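Local coordinates for protein SAHS4 (Ramazzottius varieornatus, PDB 5Z4G) that probably acts as a secreted, heat-soluble molecular shield that helps the tardigrade survive desiccation, and binds zinc, at residues G21-E29 / Y134-E142. Sequence-based numbering, arbitrary orientation.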
loop_
_atom_site.group_PDB
_atom_site.type_symbol
_atom_site.label_atom_id
_atom_site.label_comp_id
_atom_site.label_asym_id
_atom_site.label_seq_id
_atom_site.Cartn_x
_atom_site.Cartn_y
_atom_site.Cartn_z
ATOM N N GLY A 21 -19.563 0.172 1.981
ATOM C CA GLY A 21 -18.738 -0.584 1.047
ATOM C C GLY A 21 -17.279 -0.394 1.389
ATOM O O GLY A 21 -16.865 0.706 1.767
ATOM N N LYS A 22 -16.505 -1.470 1.268
ATOM C CA LYS A 22 -15.046 -1.425 1.431
ATOM C C LYS A 22 -14.433 -2.089 0.191
ATOM O O LYS A 22 -13.958 -3.246 0.241
ATOM C CB LYS A 22 -14.629 -2.100 2.742
ATOM C CG LYS A 22 -15.170 -1.385 3.969
ATOM C CD LYS A 22 -14.912 -2.126 5.268
ATOM C CE LYS A 22 -15.789 -1.581 6.395
ATOM N NZ LYS A 22 -15.869 -0.094 6.512
ATOM N N PRO A 23 -14.460 -1.366 -0.949
ATOM C CA PRO A 23 -14.145 -2.016 -2.236
ATOM C C PRO A 23 -12.664 -2.357 -2.409
ATOM O O PRO A 23 -12.302 -3.044 -3.357
ATOM C CB PRO A 23 -14.583 -0.970 -3.275
ATOM C CG PRO A 23 -14.502 0.338 -2.543
ATOM C CD PRO A 23 -14.849 0.048 -1.122
ATOM N N TRP A 24 -11.824 -1.874 -1.494
ATOM C CA TRP A 24 -10.401 -2.222 -1.460
ATOM C C TRP A 24 -10.147 -3.633 -0.911
ATOM O O TRP A 24 -9.049 -4.164 -1.071
ATOM C CB TRP A 24 -9.598 -1.176 -0.663
ATOM C CG TRP A 24 -10.252 -0.766 0.602
ATOM C CD1 TRP A 24 -11.130 0.276 0.767
ATOM C CD2 TRP A 24 -10.099 -1.377 1.893
ATOM N NE1 TRP A 24 -11.538 0.348 2.075
ATOM C CE2 TRP A 24 -10.911 -0.640 2.796
ATOM C CE3 TRP A 24 -9.336 -2.456 2.381
ATOM C CZ2 TRP A 24 -11.011 -0.968 4.155
ATOM C CZ3 TRP A 24 -9.418 -2.778 3.738
ATOM C CH2 TRP A 24 -10.256 -2.036 4.612
ATOM N N LEU A 25 -11.150 -4.222 -0.252
ATOM C CA LEU A 25 -11.052 -5.627 0.151
ATOM C C LEU A 25 -10.993 -6.530 -1.071
ATOM O O LEU A 25 -11.773 -6.374 -2.018
ATOM C CB LEU A 25 -12.210 -6.040 1.076
ATOM C CG LEU A 25 -12.287 -5.404 2.467
ATOM C CD1 LEU A 25 -13.644 -5.685 3.084
ATOM C CD2 LEU A 25 -11.167 -5.872 3.398
ATOM N N GLY A 26 -10.058 -7.468 -1.045
ATOM C CA GLY A 26 -9.808 -8.344 -2.196
ATOM C C GLY A 26 -8.334 -8.498 -2.477
ATOM O O GLY A 26 -7.490 -8.014 -1.703
ATOM N N LYS A 27 -8.028 -9.177 -3.581
ATOM C CA LYS A 27 -6.645 -9.365 -4.015
ATOM C C LYS A 27 -6.419 -8.613 -5.319
ATOM O O LYS A 27 -7.295 -8.566 -6.172
ATOM C CB LYS A 27 -6.304 -10.846 -4.166
ATOM C CG LYS A 27 -4.808 -11.110 -4.204
ATOM C CD LYS A 27 -4.520 -12.582 -4.360
ATOM C CE LYS A 27 -3.039 -12.854 -4.175
ATOM N NZ LYS A 27 -2.737 -14.312 -4.188
ATOM N N TRP A 28 -5.233 -8.022 -5.453
ATOM C CA TRP A 28 -4.945 -7.036 -6.482
ATOM C C TRP A 28 -3.576 -7.294 -7.096
ATOM O O TRP A 28 -2.628 -7.617 -6.382
ATOM C CB TRP A 28 -4.947 -5.635 -5.855
ATOM C CG TRP A 28 -6.252 -5.300 -5.179
ATOM C CD1 TRP A 28 -6.552 -5.409 -3.836
ATOM C CD2 TRP A 28 -7.437 -4.827 -5.817
ATOM N NE1 TRP A 28 -7.854 -5.013 -3.610
ATOM C CE2 TRP A 28 -8.417 -4.639 -4.806
ATOM C CE3 TRP A 28 -7.756 -4.490 -7.151
ATOM C CZ2 TRP A 28 -9.712 -4.147 -5.095
ATOM C CZ3 TRP A 28 -9.048 -4.012 -7.445
ATOM C CH2 TRP A 28 -10.008 -3.845 -6.418
ATOM N N GLU A 29 -3.482 -7.150 -8.416
ATOM C CA GLU A 29 -2.215 -7.289 -9.133
ATOM C C GLU A 29 -1.863 -5.973 -9.805
ATOM O O GLU A 29 -2.690 -5.401 -10.520
ATOM C CB GLU A 29 -2.304 -8.409 -10.175
ATOM C CG GLU A 29 -1.058 -8.553 -11.038
ATOM C CD GLU A 29 -1.281 -9.459 -12.234
ATOM O OE1 GLU A 29 -0.698 -9.190 -13.304
ATOM O OE2 GLU A 29 -2.046 -10.434 -12.114
ATOM N N TYR A 134 -6.167 4.234 -0.980
ATOM C CA TYR A 134 -6.613 3.125 -1.815
ATOM C C TYR A 134 -8.049 3.414 -2.193
ATOM O O TYR A 134 -8.926 3.446 -1.327
ATOM C CB TYR A 134 -6.495 1.790 -1.052
ATOM C CG TYR A 134 -5.069 1.463 -0.687
ATOM C CD1 TYR A 134 -4.474 1.995 0.474
ATOM C CD2 TYR A 134 -4.284 0.653 -1.522
ATOM C CE1 TYR A 134 -3.148 1.713 0.793
ATOM C CE2 TYR A 134 -2.961 0.363 -1.207
ATOM C CZ TYR A 134 -2.398 0.897 -0.059
ATOM O OH TYR A 134 -1.091 0.611 0.233
ATOM N N THR A 135 -8.270 3.648 -3.487
ATOM C CA THR A 135 -9.578 3.978 -4.036
ATOM C C THR A 135 -9.921 2.935 -5.074
ATOM O O THR A 135 -9.216 2.803 -6.077
ATOM C CB THR A 135 -9.575 5.377 -4.683
ATOM O OG1 THR A 135 -9.023 6.307 -3.755
ATOM C CG2 THR A 135 -10.996 5.816 -5.052
ATOM N N ALA A 136 -10.998 2.193 -4.830
ATOM C CA ALA A 136 -11.377 1.080 -5.701
ATOM C C ALA A 136 -12.832 1.185 -6.107
ATOM O O ALA A 136 -13.658 1.624 -5.322
ATOM C CB ALA A 136 -11.110 -0.262 -5.024
ATOM N N THR A 137 -13.125 0.814 -7.350
ATOM C CA THR A 137 -14.497 0.582 -7.796
ATOM C C THR A 137 -14.426 -0.659 -8.661
ATOM O O THR A 137 -13.651 -0.699 -9.631
ATOM C CB THR A 137 -15.083 1.754 -8.619
ATOM O OG1 THR A 137 -15.112 2.942 -7.821
ATOM C CG2 THR A 137 -16.508 1.425 -9.060
ATOM N N GLY A 138 -15.227 -1.665 -8.309
ATOM C CA GLY A 138 -15.265 -2.918 -9.051
ATOM C C GLY A 138 -13.888 -3.544 -9.139
ATOM O O GLY A 138 -13.203 -3.714 -8.119
ATOM N N ASP A 139 -13.463 -3.829 -10.368
ATOM C CA ASP A 139 -12.229 -4.575 -10.616
ATOM C C ASP A 139 -10.956 -3.717 -10.611
ATOM O O ASP A 139 -9.872 -4.241 -10.862
ATOM C CB ASP A 139 -12.312 -5.340 -11.950
ATOM C CG ASP A 139 -13.423 -6.382 -11.987
ATOM O OD1 ASP A 139 -13.905 -6.828 -10.926
ATOM O OD2 ASP A 139 -13.799 -6.776 -13.111
ATOM N N ASP A 140 -11.082 -2.414 -10.349
ATOM C CA ASP A 140 -9.943 -1.488 -10.450
ATOM C C ASP A 140 -9.620 -0.789 -9.140
ATOM O O ASP A 140 -10.521 -0.316 -8.440
ATOM C CB ASP A 140 -10.235 -0.446 -11.523
ATOM C CG ASP A 140 -10.509 -1.078 -12.868
ATOM O OD1 ASP A 140 -9.608 -1.770 -13.387
ATOM O OD2 ASP A 140 -11.629 -0.911 -13.390
ATOM N N LEU A 141 -8.331 -0.738 -8.814
ATOM C CA LEU A 141 -7.862 -0.023 -7.630
ATOM C C LEU A 141 -6.785 0.981 -8.009
ATOM O O LEU A 141 -5.846 0.655 -8.751
ATOM C CB LEU A 141 -7.342 -1.000 -6.564
ATOM C CG LEU A 141 -6.921 -0.398 -5.204
ATOM C CD1 LEU A 141 -7.292 -1.350 -4.074
ATOM C CD2 LEU A 141 -5.442 -0.052 -5.179
ATOM N N GLU A 142 -6.930 2.206 -7.499
ATOM C CA GLU A 142 -5.902 3.239 -7.620
ATOM C C GLU A 142 -5.247 3.437 -6.256
ATOM O O GLU A 142 -5.933 3.695 -5.267
ATOM C CB GLU A 142 -6.499 4.570 -8.128
ATOM C CG GLU A 142 -5.462 5.624 -8.541
ATOM C CD GLU A 142 -6.059 6.926 -9.084
ATOM O OE1 GLU A 142 -5.356 7.961 -9.059
ATOM O OE2 GLU A 142 -7.222 6.942 -9.540
HETATM O O HOH W 1 -13.912 -3.863 -5.417
#
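The indole of Trp28 turns one face to Leu141, and the two side chains cross at about a right angle. The pair packs at one end of the beta-barrel, where the first strand carries a Gly-x-Trp sequence (Gly26 to Trp28), as in lipocalins and fatty-acid-binding proteins. Residues 21-29 bring the chain through a type I turn, Lys22 to Leu25, into the first strand. Residues 134-142 form a beta hairpin whose type II' turn runs from Thr137 to Asp140. CB of Leu141 sits over the six-membered ring, 3.6 Å from its centroid and 16° off the normal, a CH-pi contact. CG of Leu141 is anti to its backbone N (chi1 -175°), and CD1 reaches the same face nearer the pyrrole side, 3.6 Å from CE2 of Trp28. The far rim of the indole points into the turn. There CZ3 of Trp28 is 3.5 Å from the backbone O of Asp139, near the ring plane, and CH2 meets O of Gly138 in a similar way. The opposite rim is tied down within its own segment: NE1 of Trp28 donates to O of Trp24, from above the carbonyl plane. This bond, with Leu141 on the face, helps hold the indole's rotation. With an alanine in place of Trp28, Leu141 would probably lose its flat cover and the Trp24 carbonyl this donor. Beside the indole, CB of Ala136 packs 4.0 Å from CB of Pro23 and also touches CH2 of Trp28. CB of Trp24 meets CB of Tyr134 and CD1 of Leu141, while its indole turns off to meet Tyr65 edge-to-face. Tyr134 also meets Tyr65 edge-to-face, and its OH bonds to Gln143. One water bridges the segments, donating to O of Pro23 at 2.7 Å and to O of Gly138 at 2.8 Å.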